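Local coordinates for protein oxalate biosynthetic component 1 (Burkholderia thailandensis, PDB 5IKY) that produces oxalate as a bifunctional serine hydrolase with additional lyase activity, active in quorum sensing-dependent oxalogenesis, at residues C744-T749 with S872-E877; V782-P787 with L833-S838; I866-E871 with L944-C949; C931-S936 with L971-S976. All coordinates share one frame; numbering follows the deposited sequence.

Contact 1: residues C744-T749 with S872-E877; sequences CGPLWT and SQLIYE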
loop_
_atom_site.group_PDB
_atom_site.type_symbol
_atom_site.label_atom_id
_atom_site.label_comp_id
_atom_site.label_asym_id
_atom_site.label_seq_id
_atom_site.Cartn_x
_atom_site.Cartn_y
_atom_site.Cartn_z
ATOM N N CYS A 744 -41.537 -4.195 16.409
ATOM C CA CYS A 744 -41.866 -4.587 15.047
ATOM C C CYS A 744 -42.148 -3.360 14.191
ATOM O O CYS A 744 -42.566 -2.322 14.704
ATOM C CB CYS A 744 -43.075 -5.517 15.032
ATOM S SG CYS A 744 -43.039 -6.835 16.272
ATOM N N GLY A 745 -41.912 -3.480 12.889
ATOM C CA GLY A 745 -42.258 -2.427 11.953
ATOM C C GLY A 745 -41.315 -1.239 11.961
ATOM O O GLY A 745 -40.696 -0.932 12.980
ATOM N N PRO A 746 -41.206 -0.559 10.812
ATOM C CA PRO A 746 -40.335 0.608 10.648
ATOM C C PRO A 746 -40.886 1.863 11.317
ATOM O O PRO A 746 -42.090 1.961 11.550
ATOM C CB PRO A 746 -40.284 0.787 9.128
ATOM C CG PRO A 746 -41.583 0.245 8.653
ATOM C CD PRO A 746 -41.897 -0.913 9.560
ATOM N N LEU A 747 -40.002 2.809 11.622
ATOM C CA LEU A 747 -40.413 4.107 12.142
ATOM C C LEU A 747 -40.185 5.190 11.096
ATOM O O LEU A 747 -39.263 5.099 10.285
ATOM C CB LEU A 747 -39.657 4.452 13.426
ATOM C CG LEU A 747 -39.963 3.624 14.674
ATOM C CD1 LEU A 747 -39.166 4.145 15.858
ATOM C CD2 LEU A 747 -41.453 3.640 14.979
ATOM N N TRP A 748 -41.030 6.215 11.122
ATOM C CA TRP A 748 -40.935 7.311 10.168
ATOM C C TRP A 748 -40.798 8.637 10.906
ATOM O O TRP A 748 -41.574 8.934 11.816
ATOM C CB TRP A 748 -42.156 7.322 9.245
ATOM C CG TRP A 748 -42.433 5.985 8.616
ATOM C CD1 TRP A 748 -43.094 4.933 9.184
ATOM C CD2 TRP A 748 -42.051 5.554 7.302
ATOM N NE1 TRP A 748 -43.149 3.878 8.306
ATOM C CE2 TRP A 748 -42.516 4.233 7.145
ATOM C CE3 TRP A 748 -41.363 6.158 6.244
ATOM C CZ2 TRP A 748 -42.316 3.505 5.973
ATOM C CZ3 TRP A 748 -41.166 5.433 5.082
ATOM C CH2 TRP A 748 -41.640 4.120 4.956
ATOM N N THR A 749 -39.803 9.429 10.516
ATOM C CA THR A 749 -39.489 10.669 11.219
ATOM C C THR A 749 -39.171 11.807 10.251
ATOM O O THR A 749 -38.387 11.638 9.317
ATOM C CB THR A 749 -38.299 10.467 12.183
ATOM O OG1 THR A 749 -38.654 9.512 13.191
ATOM C CG2 THR A 749 -37.910 11.778 12.853
ATOM N N SER A 872 -37.470 -4.865 3.898
ATOM C CA SER A 872 -37.605 -4.067 2.687
ATOM C C SER A 872 -39.072 -3.882 2.319
ATOM O O SER A 872 -39.475 -2.817 1.850
ATOM C CB SER A 872 -36.853 -4.718 1.526
ATOM O OG SER A 872 -35.479 -4.872 1.833
ATOM N N GLN A 873 -39.863 -4.928 2.541
ATOM C CA GLN A 873 -41.280 -4.919 2.197
ATOM C C GLN A 873 -42.029 -3.830 2.959
ATOM O O GLN A 873 -42.789 -3.062 2.370
ATOM C CB GLN A 873 -41.903 -6.288 2.480
ATOM C CG GLN A 873 -43.281 -6.489 1.867
ATOM C CD GLN A 873 -43.745 -7.933 1.938
ATOM O OE1 GLN A 873 -43.438 -8.650 2.890
ATOM N NE2 GLN A 873 -44.488 -8.366 0.926
ATOM N N LEU A 874 -41.801 -3.766 4.266
ATOM C CA LEU A 874 -42.459 -2.787 5.125
ATOM C C LEU A 874 -42.175 -1.352 4.690
ATOM O O LEU A 874 -43.038 -0.481 4.788
ATOM C CB LEU A 874 -42.024 -2.987 6.576
ATOM C CG LEU A 874 -42.409 -4.330 7.195
ATOM C CD1 LEU A 874 -41.659 -4.555 8.498
ATOM C CD2 LEU A 874 -43.917 -4.390 7.420
ATOM N N ILE A 875 -40.961 -1.115 4.207
ATOM C CA ILE A 875 -40.579 0.205 3.726
ATOM C C ILE A 875 -41.135 0.451 2.326
ATOM O O ILE A 875 -41.632 1.536 2.028
ATOM C CB ILE A 875 -39.044 0.378 3.710
ATOM C CG1 ILE A 875 -38.468 0.126 5.105
ATOM C CG2 ILE A 875 -38.664 1.768 3.221
ATOM C CD1 ILE A 875 -36.967 0.291 5.187
ATOM N N TYR A 876 -41.063 -0.570 1.476
ATOM C CA TYR A 876 -41.509 -0.460 0.088
ATOM C C TYR A 876 -42.991 -0.124 -0.050
ATOM O O TYR A 876 -43.356 0.847 -0.713
ATOM C CB TYR A 876 -41.219 -1.759 -0.669
ATOM C CG TYR A 876 -42.044 -1.923 -1.927
ATOM C CD1 TYR A 876 -41.776 -1.167 -3.061
ATOM C CD2 TYR A 876 -43.091 -2.834 -1.980
ATOM C CE1 TYR A 876 -42.529 -1.310 -4.211
ATOM C CE2 TYR A 876 -43.850 -2.985 -3.125
ATOM C CZ TYR A 876 -43.565 -2.222 -4.238
ATOM O OH TYR A 876 -44.318 -2.371 -5.382
ATOM N N GLU A 877 -43.838 -0.934 0.575
ATOM C CA GLU A 877 -45.277 -0.849 0.363
ATOM C C GLU A 877 -45.882 0.455 0.887
ATOM O O GLU A 877 -46.937 0.883 0.420
ATOM C CB GLU A 877 -45.972 -2.050 1.008
ATOM C CG GLU A 877 -45.355 -3.383 0.615
ATOM C CD GLU A 877 -46.335 -4.537 0.680
ATOM O OE1 GLU A 877 -46.963 -4.729 1.743
ATOM O OE2 GLU A 877 -46.468 -5.256 -0.332
#

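Contact 2: residues V782-P787 with L833-S838; sequences VLPSTP and LAITHS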
loop_
_atom_site.group_PDB
_atom_site.type_symbol
_atom_site.label_atom_id
_atom_site.label_comp_id
_atom_site.label_asym_id
_atom_site.label_seq_id
_atom_site.Cartn_x
_atom_site.Cartn_y
_atom_site.Cartn_z
ATOM N N VAL A 782 -34.405 9.713 3.683
ATOM C CA VAL A 782 -33.184 9.051 4.122
ATOM C C VAL A 782 -33.452 7.585 4.448
ATOM O O VAL A 782 -34.177 7.269 5.393
ATOM C CB VAL A 782 -32.570 9.745 5.351
ATOM C CG1 VAL A 782 -31.327 8.994 5.816
ATOM C CG2 VAL A 782 -32.235 11.192 5.029
ATOM N N LEU A 783 -32.868 6.697 3.650
ATOM C CA LEU A 783 -33.018 5.260 3.848
ATOM C C LEU A 783 -32.221 4.799 5.066
ATOM O O LEU A 783 -31.229 5.427 5.434
ATOM C CB LEU A 783 -32.567 4.504 2.596
ATOM C CG LEU A 783 -33.392 4.762 1.335
ATOM C CD1 LEU A 783 -32.779 4.050 0.143
ATOM C CD2 LEU A 783 -34.832 4.322 1.539
ATOM N N PRO A 784 -32.657 3.701 5.702
ATOM C CA PRO A 784 -31.950 3.206 6.887
ATOM C C PRO A 784 -30.648 2.487 6.546
ATOM O O PRO A 784 -30.534 1.877 5.482
ATOM C CB PRO A 784 -32.954 2.234 7.508
ATOM C CG PRO A 784 -33.742 1.736 6.351
ATOM C CD PRO A 784 -33.862 2.903 5.409
ATOM N N SER A 785 -29.674 2.571 7.446
ATOM C CA SER A 785 -28.454 1.788 7.321
ATOM C C SER A 785 -28.594 0.516 8.147
ATOM O O SER A 785 -29.697 0.154 8.556
ATOM C CB SER A 785 -27.233 2.595 7.766
ATOM O OG SER A 785 -27.377 3.048 9.100
ATOM N N THR A 786 -27.477 -0.156 8.397
ATOM C CA THR A 786 -27.496 -1.424 9.121
ATOM C C THR A 786 -27.843 -1.306 10.617
ATOM O O THR A 786 -28.674 -2.070 11.110
ATOM C CB THR A 786 -26.143 -2.154 8.978
ATOM O OG1 THR A 786 -25.868 -2.380 7.591
ATOM C CG2 THR A 786 -26.173 -3.489 9.706
ATOM N N PRO A 787 -27.221 -0.360 11.352
ATOM C CA PRO A 787 -27.517 -0.369 12.790
ATOM C C PRO A 787 -28.817 0.338 13.175
ATOM O O PRO A 787 -29.205 0.294 14.343
ATOM C CB PRO A 787 -26.317 0.369 13.385
ATOM C CG PRO A 787 -25.948 1.346 12.333
ATOM C CD PRO A 787 -26.200 0.653 11.017
ATOM N N LEU A 833 -37.018 13.269 5.517
ATOM C CA LEU A 833 -37.713 12.095 6.035
ATOM C C LEU A 833 -36.739 10.950 6.292
ATOM O O LEU A 833 -36.096 10.450 5.368
ATOM C CB LEU A 833 -38.807 11.640 5.069
ATOM C CG LEU A 833 -39.527 10.352 5.480
ATOM C CD1 LEU A 833 -40.287 10.552 6.784
ATOM C CD2 LEU A 833 -40.453 9.864 4.377
ATOM N N ALA A 834 -36.636 10.537 7.551
ATOM C CA ALA A 834 -35.729 9.464 7.936
ATOM C C ALA A 834 -36.487 8.174 8.222
ATOM O O ALA A 834 -37.528 8.186 8.882
ATOM C CB ALA A 834 -34.913 9.874 9.145
ATOM N N ILE A 835 -35.954 7.061 7.728
ATOM C CA ILE A 835 -36.585 5.762 7.921
ATOM C C ILE A 835 -35.738 4.864 8.820
ATOM O O ILE A 835 -34.520 4.781 8.666
ATOM C CB ILE A 835 -36.828 5.049 6.575
ATOM C CG1 ILE A 835 -37.486 6.005 5.577
ATOM C CG2 ILE A 835 -37.679 3.801 6.773
ATOM C CD1 ILE A 835 -37.725 5.396 4.213
ATOM N N THR A 836 -36.398 4.200 9.764
ATOM C CA THR A 836 -35.738 3.257 10.655
ATOM C C THR A 836 -36.220 1.844 10.347
ATOM O O THR A 836 -37.413 1.625 10.169
ATOM C CB THR A 836 -36.017 3.590 12.134
ATOM O OG1 THR A 836 -35.591 4.929 12.415
ATOM C CG2 THR A 836 -35.284 2.627 13.053
ATOM N N HIS A 837 -35.296 0.891 10.274
ATOM C CA HIS A 837 -35.655 -0.495 9.983
ATOM C C HIS A 837 -36.542 -1.107 11.063
ATOM O O HIS A 837 -36.631 -0.593 12.178
ATOM C CB HIS A 837 -34.402 -1.354 9.818
ATOM C CG HIS A 837 -33.932 -1.477 8.401
ATOM N ND1 HIS A 837 -34.759 -1.880 7.376
ATOM C CD2 HIS A 837 -32.714 -1.271 7.844
ATOM C CE1 HIS A 837 -34.075 -1.906 6.246
ATOM N NE2 HIS A 837 -32.831 -1.542 6.503
ATOM N N SER A 838 -37.202 -2.208 10.718
ATOM C CA SER A 838 -37.959 -2.979 11.692
ATOM C C SER A 838 -36.998 -3.743 12.597
ATOM O O SER A 838 -35.984 -4.268 12.135
ATOM C CB SER A 838 -38.920 -3.943 10.995
ATOM O OG SER A 838 -39.526 -4.820 11.927
#

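Contact 3: residues I866-E871 with L944-C949; sequences IYFSEE and LDVQAC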
loop_
_atom_site.group_PDB
_atom_site.type_symbol
_atom_site.label_atom_id
_atom_site.label_comp_id
_atom_site.label_asym_id
_atom_site.label_seq_id
_atom_site.Cartn_x
_atom_site.Cartn_y
_atom_site.Cartn_z
ATOM N N ILE A 866 -34.982 -10.772 -7.953
ATOM C CA ILE A 866 -36.090 -11.494 -7.333
ATOM C C ILE A 866 -36.034 -11.510 -5.806
ATOM O O ILE A 866 -37.021 -11.841 -5.149
ATOM C CB ILE A 866 -36.149 -12.961 -7.824
ATOM C CG1 ILE A 866 -34.949 -13.752 -7.300
ATOM C CG2 ILE A 866 -36.224 -13.023 -9.345
ATOM C CD1 ILE A 866 -34.996 -15.227 -7.635
ATOM N N TYR A 867 -34.886 -11.151 -5.240
ATOM C CA TYR A 867 -34.686 -11.257 -3.796
ATOM C C TYR A 867 -34.992 -9.958 -3.053
ATOM O O TYR A 867 -34.557 -8.879 -3.460
ATOM C CB TYR A 867 -33.250 -11.697 -3.497
ATOM C CG TYR A 867 -32.938 -11.885 -2.030
ATOM C CD1 TYR A 867 -32.365 -10.862 -1.285
ATOM C CD2 TYR A 867 -33.205 -13.090 -1.391
ATOM C CE1 TYR A 867 -32.074 -11.030 0.053
ATOM C CE2 TYR A 867 -32.915 -13.267 -0.051
ATOM C CZ TYR A 867 -32.350 -12.233 0.666
ATOM O OH TYR A 867 -32.060 -12.400 2.001
ATOM N N PHE A 868 -35.741 -10.076 -1.960
ATOM C CA PHE A 868 -36.015 -8.945 -1.078
ATOM C C PHE A 868 -36.403 -9.428 0.321
ATOM O O PHE A 868 -37.046 -10.467 0.471
ATOM C CB PHE A 868 -37.114 -8.050 -1.660
ATOM C CG PHE A 868 -38.459 -8.713 -1.748
ATOM C CD1 PHE A 868 -38.769 -9.550 -2.808
ATOM C CD2 PHE A 868 -39.422 -8.485 -0.778
ATOM C CE1 PHE A 868 -40.008 -10.156 -2.892
ATOM C CE2 PHE A 868 -40.664 -9.086 -0.859
ATOM C CZ PHE A 868 -40.958 -9.923 -1.917
ATOM N N SER A 869 -36.007 -8.669 1.339
ATOM C CA SER A 869 -36.252 -9.054 2.726
ATOM C C SER A 869 -37.602 -8.564 3.231
ATOM O O SER A 869 -38.281 -7.781 2.565
ATOM C CB SER A 869 -35.145 -8.513 3.634
ATOM O OG SER A 869 -35.172 -7.095 3.684
ATOM N N GLU A 870 -37.982 -9.029 4.417
ATOM C CA GLU A 870 -39.223 -8.600 5.049
ATOM C C GLU A 870 -39.122 -7.143 5.490
ATOM O O GLU A 870 -40.116 -6.418 5.502
ATOM C CB GLU A 870 -39.560 -9.495 6.245
ATOM N N GLU A 871 -37.911 -6.724 5.847
ATOM C CA GLU A 871 -37.665 -5.349 6.266
ATOM C C GLU A 871 -37.812 -4.388 5.092
ATOM O O GLU A 871 -38.224 -3.240 5.263
ATOM C CB GLU A 871 -36.270 -5.209 6.887
ATOM C CG GLU A 871 -36.084 -5.953 8.203
ATOM C CD GLU A 871 -35.933 -7.452 8.019
ATOM O OE1 GLU A 871 -34.999 -7.875 7.305
ATOM O OE2 GLU A 871 -36.753 -8.206 8.584
ATOM N N LEU A 944 -36.280 -2.362 -3.023
ATOM C CA LEU A 944 -37.530 -1.647 -3.268
ATOM C C LEU A 944 -37.855 -1.673 -4.756
ATOM O O LEU A 944 -39.018 -1.776 -5.149
ATOM C CB LEU A 944 -37.454 -0.200 -2.776
ATOM C CG LEU A 944 -37.081 0.074 -1.318
ATOM C CD1 LEU A 944 -37.385 1.523 -0.955
ATOM C CD2 LEU A 944 -37.789 -0.882 -0.373
ATOM N N ASP A 945 -36.814 -1.572 -5.577
ATOM C CA ASP A 945 -36.961 -1.606 -7.027
ATOM C C ASP A 945 -37.471 -2.967 -7.484
ATOM O O ASP A 945 -38.315 -3.058 -8.377
ATOM C CB ASP A 945 -35.626 -1.286 -7.704
ATOM C CG ASP A 945 -35.061 0.055 -7.274
ATOM O OD1 ASP A 945 -35.680 0.716 -6.414
ATOM O OD2 ASP A 945 -33.987 0.441 -7.784
ATOM N N VAL A 946 -36.947 -4.020 -6.863
ATOM C CA VAL A 946 -37.346 -5.389 -7.170
ATOM C C VAL A 946 -38.834 -5.607 -6.909
ATOM O O VAL A 946 -39.549 -6.152 -7.751
ATOM C CB VAL A 946 -36.530 -6.409 -6.346
ATOM C CG1 VAL A 946 -37.154 -7.793 -6.428
ATOM C CG2 VAL A 946 -35.084 -6.440 -6.821
ATOM N N GLN A 947 -39.294 -5.173 -5.740
ATOM C CA GLN A 947 -40.695 -5.313 -5.363
ATOM C C GLN A 947 -41.602 -4.490 -6.269
ATOM O O GLN A 947 -42.735 -4.883 -6.548
ATOM C CB GLN A 947 -40.900 -4.898 -3.906
ATOM C CG GLN A 947 -40.115 -5.728 -2.909
ATOM C CD GLN A 947 -40.386 -5.316 -1.478
ATOM O OE1 GLN A 947 -41.481 -5.529 -0.956
ATOM N NE2 GLN A 947 -39.388 -4.723 -0.833
ATOM N N ALA A 948 -41.099 -3.344 -6.721
ATOM C CA ALA A 948 -41.849 -2.477 -7.621
ATOM C C ALA A 948 -42.072 -3.164 -8.964
ATOM O O ALA A 948 -43.145 -3.054 -9.557
ATOM C CB ALA A 948 -41.128 -1.152 -7.812
ATOM N N CYS A 949 -41.053 -3.874 -9.436
ATOM C CA CYS A 949 -41.158 -4.632 -10.677
ATOM C C CYS A 949 -42.161 -5.773 -10.536
ATOM O O CYS A 949 -42.921 -6.059 -11.460
ATOM C CB CYS A 949 -39.792 -5.180 -11.095
ATOM S SG CYS A 949 -38.573 -3.919 -11.535
#

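Contact 4: residues C931-S936 with L971-S976; sequences CFAHSS and LVSFGS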
loop_
_atom_site.group_PDB
_atom_site.type_symbol
_atom_site.label_atom_id
_atom_site.label_comp_id
_atom_site.label_asym_id
_atom_site.label_seq_id
_atom_site.Cartn_x
_atom_site.Cartn_y
_atom_site.Cartn_z
ATOM N N CYS A 931 -33.470 10.285 -2.692
ATOM C CA CYS A 931 -33.131 9.479 -1.525
ATOM C C CYS A 931 -31.641 9.497 -1.203
ATOM O O CYS A 931 -30.798 9.476 -2.100
ATOM C CB CYS A 931 -33.584 8.030 -1.728
ATOM S SG CYS A 931 -35.337 7.831 -2.117
ATOM N N PHE A 932 -31.328 9.540 0.088
ATOM C CA PHE A 932 -29.958 9.390 0.558
ATOM C C PHE A 932 -29.738 7.963 1.040
ATOM O O PHE A 932 -30.620 7.366 1.660
ATOM C CB PHE A 932 -29.651 10.384 1.680
ATOM C CG PHE A 932 -29.293 11.759 1.193
ATOM C CD1 PHE A 932 -28.417 11.925 0.132
ATOM C CD2 PHE A 932 -29.840 12.883 1.789
ATOM C CE1 PHE A 932 -28.085 13.190 -0.319
ATOM C CE2 PHE A 932 -29.514 14.150 1.341
ATOM C CZ PHE A 932 -28.636 14.305 0.286
ATOM N N ALA A 933 -28.562 7.418 0.751
ATOM C CA ALA A 933 -28.235 6.059 1.161
ATOM C C ALA A 933 -26.856 5.992 1.800
ATOM O O ALA A 933 -25.928 6.681 1.375
ATOM C CB ALA A 933 -28.313 5.109 -0.028
ATOM N N HIS A 934 -26.734 5.162 2.828
ATOM C CA HIS A 934 -25.449 4.907 3.466
ATOM C C HIS A 934 -25.334 3.443 3.870
ATOM O O HIS A 934 -26.322 2.827 4.273
ATOM C CB HIS A 934 -25.258 5.806 4.689
ATOM C CG HIS A 934 -24.065 5.443 5.519
ATOM N ND1 HIS A 934 -22.772 5.562 5.055
ATOM C CD2 HIS A 934 -23.970 4.955 6.778
ATOM C CE1 HIS A 934 -21.932 5.167 5.995
ATOM N NE2 HIS A 934 -22.633 4.794 7.051
ATOM N N SER A 935 -24.124 2.900 3.754
ATOM C CA SER A 935 -23.840 1.517 4.129
ATOM C C SER A 935 -24.733 0.534 3.373
ATOM O O SER A 935 -24.635 0.405 2.153
ATOM C CB SER A 935 -24.002 1.329 5.642
ATOM O OG SER A 935 -23.627 0.023 6.041
ATOM N N SER A 936 -25.609 -0.149 4.103
ATOM C CA SER A 936 -26.504 -1.134 3.504
ATOM C C SER A 936 -27.721 -0.478 2.862
ATOM O O SER A 936 -28.611 -1.164 2.362
ATOM C CB SER A 936 -26.956 -2.151 4.555
ATOM O OG SER A 936 -27.519 -1.499 5.682
ATOM N N LEU A 971 -31.044 8.530 -6.504
ATOM C CA LEU A 971 -30.315 7.936 -5.389
ATOM C C LEU A 971 -28.893 8.470 -5.250
ATOM O O LEU A 971 -28.114 8.455 -6.202
ATOM C CB LEU A 971 -30.269 6.417 -5.545
ATOM C CG LEU A 971 -30.940 5.594 -4.449
ATOM C CD1 LEU A 971 -30.873 4.123 -4.808
ATOM C CD2 LEU A 971 -30.274 5.855 -3.108
ATOM N N VAL A 972 -28.561 8.938 -4.052
ATOM C CA VAL A 972 -27.194 9.328 -3.734
ATOM C C VAL A 972 -26.684 8.477 -2.576
ATOM O O VAL A 972 -27.178 8.581 -1.452
ATOM C CB VAL A 972 -27.088 10.819 -3.365
ATOM C CG1 VAL A 972 -25.651 11.171 -3.008
ATOM C CG2 VAL A 972 -27.592 11.689 -4.508
ATOM N N SER A 973 -25.700 7.631 -2.855
ATOM C CA SER A 973 -25.208 6.682 -1.864
ATOM C C SER A 973 -23.791 7.013 -1.405
ATOM O O SER A 973 -22.870 7.110 -2.216
ATOM C CB SER A 973 -25.257 5.257 -2.429
ATOM O OG SER A 973 -24.848 4.304 -1.463
ATOM N N PHE A 974 -23.627 7.189 -0.098
ATOM C CA PHE A 974 -22.309 7.383 0.493
ATOM C C PHE A 974 -21.864 6.107 1.195
ATOM O O PHE A 974 -22.483 5.672 2.167
ATOM C CB PHE A 974 -22.315 8.557 1.475
ATOM C CG PHE A 974 -22.515 9.894 0.821
ATOM C CD1 PHE A 974 -23.785 10.435 0.689
ATOM C CD2 PHE A 974 -21.433 10.609 0.336
ATOM C CE1 PHE A 974 -23.971 11.665 0.086
ATOM C CE2 PHE A 974 -21.612 11.839 -0.268
ATOM C CZ PHE A 974 -22.882 12.368 -0.394
ATOM N N GLY A 975 -20.788 5.510 0.694
ATOM C CA GLY A 975 -20.305 4.251 1.224
ATOM C C GLY A 975 -21.255 3.115 0.901
ATOM O O GLY A 975 -21.915 2.574 1.788
ATOM N N SER A 976 -21.333 2.758 -0.377
ATOM C CA SER A 976 -22.177 1.650 -0.807
ATOM C C SER A 976 -21.580 0.318 -0.368
ATOM O O SER A 976 -20.520 -0.086 -0.845
ATOM C CB SER A 976 -22.367 1.674 -2.324
ATOM O OG SER A 976 -22.972 2.884 -2.738
#

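Contact 1: residues C744-T749 with S872-E877
Pro746 and Leu874 form the apolar centre of this contact, their side chains crossing at about a right angle. Pro746 CD lies 3.6 Å from Leu874 CB. With CG beside its backbone N (chi1 -63°), Leu874 turns CD1 to Pro746 CD at 3.8 Å and to Gly745 CA at 4.1 Å. On the next helix residue, Ile875 CG1 makes a looser contact of 4.5 Å with Pro746 CB.

The second kind of contact is at a ring edge. Trp748 sends the far corner of its indole toward the helix. Its CH2 comes within 3.9 Å of Ile875 O, which lies in the ring plane. A polar carbonyl thus faces the C-H rim of the indole and not its face. The CG2 branch of Ile875 packs against the same CH2 at 4.2 Å.

Ile875 also touches Ile835 and Pro784, and Trp748 also touches Ile835. Helix 870-879 packs against strands 747-752 and 832-836 through these residues. This is helix-on-sheet packing near the surface of the alpha/beta hydrolase fold.

Contact 2: residues V782-P787 with L833-S838
Val782 and Ala834 form a parallel beta bridge with CA atoms 4.6 Å apart, and the two chains run 23° from parallel. Ile835 N donates to Val782 O at 2.9 Å. Val782 N also bonds to Leu833 O, but the modelled distance is very short and its exact value is doubtful. The ladder stops there, and Pro784, which has no N-H, follows on the first chain.

Strand 780-782, helix 792-813 and strand 832-836 make up a beta-alpha-beta crossover of the alpha/beta hydrolase sheet. In this fold the loop after the third strand commonly contributes to the oxyanion hole. The oxyanion hole of this enzyme is described as unusual, and the contacts here do not settle what the loop contributes. The loop packs Ser785 against His934 and Ser935.

Beyond the bridge, Pro784 is the main side chain. Its CG sits over the centre of the His837 ring, 3.5 Å from the centroid, a CH-pi contact. Pro784 CB lies 3.2 Å from Ile835 O, and its CD is 3.8 Å from Ile835 CB. Ser785 O meets the same imidazole in its plane, 3.4 Å from His837 CD2. His837 NE2 bonds weakly to Thr940 OG1. Leu783 and Ile835 lie side by side pointing the same way, with Leu783 CD2 4.1 Å from Ile835 CD1.

Contact 3: residues I866-E871 with L944-C949
Gln947 lies over one face of the Phe868 ring, where the loop entering helix 870-879 meets helix 937-955. Both helices belong to the alpha/beta hydrolase fold, and helix 937-955 directly follows the sheet strand 929-935.

Phe868 holds CG between its backbone N and its carbonyl carbon (chi1 65°). That rotamer turns the ring toward the helix and presents one face to Gln947. Gln947 answers with an extended chain beyond CG (chi2 -178°), which carries its amide along the ring. Its CG stands over the face, 3.8 Å from the ring centroid, in a CH-pi contact shifted toward the rim. The amide follows over the CD2 side, with Gln947 CD 3.4 Å from Phe868 CD2. Amide and ring planes are only 13° apart, so the two flat groups lie nearly parallel. The amide is also tied back by NE2, which bonds to Gln943 O one turn earlier in the helix. This bond should limit rotation of the amide.

Val946 packs beside this pair. Its CG1 touches Ile866 C at 3.9 Å and comes obliquely to the ring, 4.3 Å from Phe868 CD1.

Ser869 occupies the N-cap of helix 870-879. Its backbone N bonds to Gln943 OE1, which joins the start of this helix to helix 937-955. Its side chain is engaged as well: Ser869 OG is hydrogen-bonded to Ser872 OG in the first turn.

Contact 4: residues C931-S936 with L971-S976
His934 swings CG opposite its backbone N (chi1 171°), which carries ND1 across to Phe974 O at 2.9 Å. The donor is somewhat tilted from the carbonyl plane. The next residue, Ser935, has a strained backbone with phi 57° and psi -114°, between strand 929-935 and helix 937-955. This is consistent with the nucleophile elbow of alpha/beta hydrolases. Ser935 OG bonds to His1069 NE2, consistent with a serine-histidine catalytic pair.

The strands run parallel. Val972 N donates to Cys931 O at 3.0 Å, Ala933 N to Val972 O at 2.8 Å, and Phe974 N to Ala933 O at 2.8 Å. The register then slips by one residue between His934 and Ser935, a beta bulge.

Phe932, Val972, His934 and Phe974 share one face of the sheet. Phe932 and Val972 lie side by side, and the ring edge at Phe932 CD1 meets Val972 CB at 3.9 Å. Phe932 also stacks on Trp780 and Phe805. Cys931, Ala933, Leu971 and Ser973 point to the other face. There Leu971 CD2 packs on Ala933 CB at 3.7 Å, under helix 937-955. Across the corner at Phe974 and Gly975, Ser973 OG donates to Ser976 OG at 2.7 Å, and Ser976 OG is bonded in turn to Asp991 OD1.

How the contacts relate
From the N terminus, 744-749 opens contact 1. Contact 2 then opens at 782-787 and closes at 833-838, wholly within the span of contact 1. Residues 866-871 open contact 3 just before 872-877 closes contact 1, so these two cross. Contact 4 opens at 931-936, contact 3 closes at 944-949, and contact 4 closes last at 971-976. Contacts 3 and 4 therefore cross too, while contact 4 follows contacts 1 and 2 in series. Contacts 1, 2 and 4 reach one sheet: Thr749 O meets Ala834 N, and Leu783 N meets Phe932 O. Contacts 1 and 3 share helix 870-879, which contact 3 ties to helix 937-955.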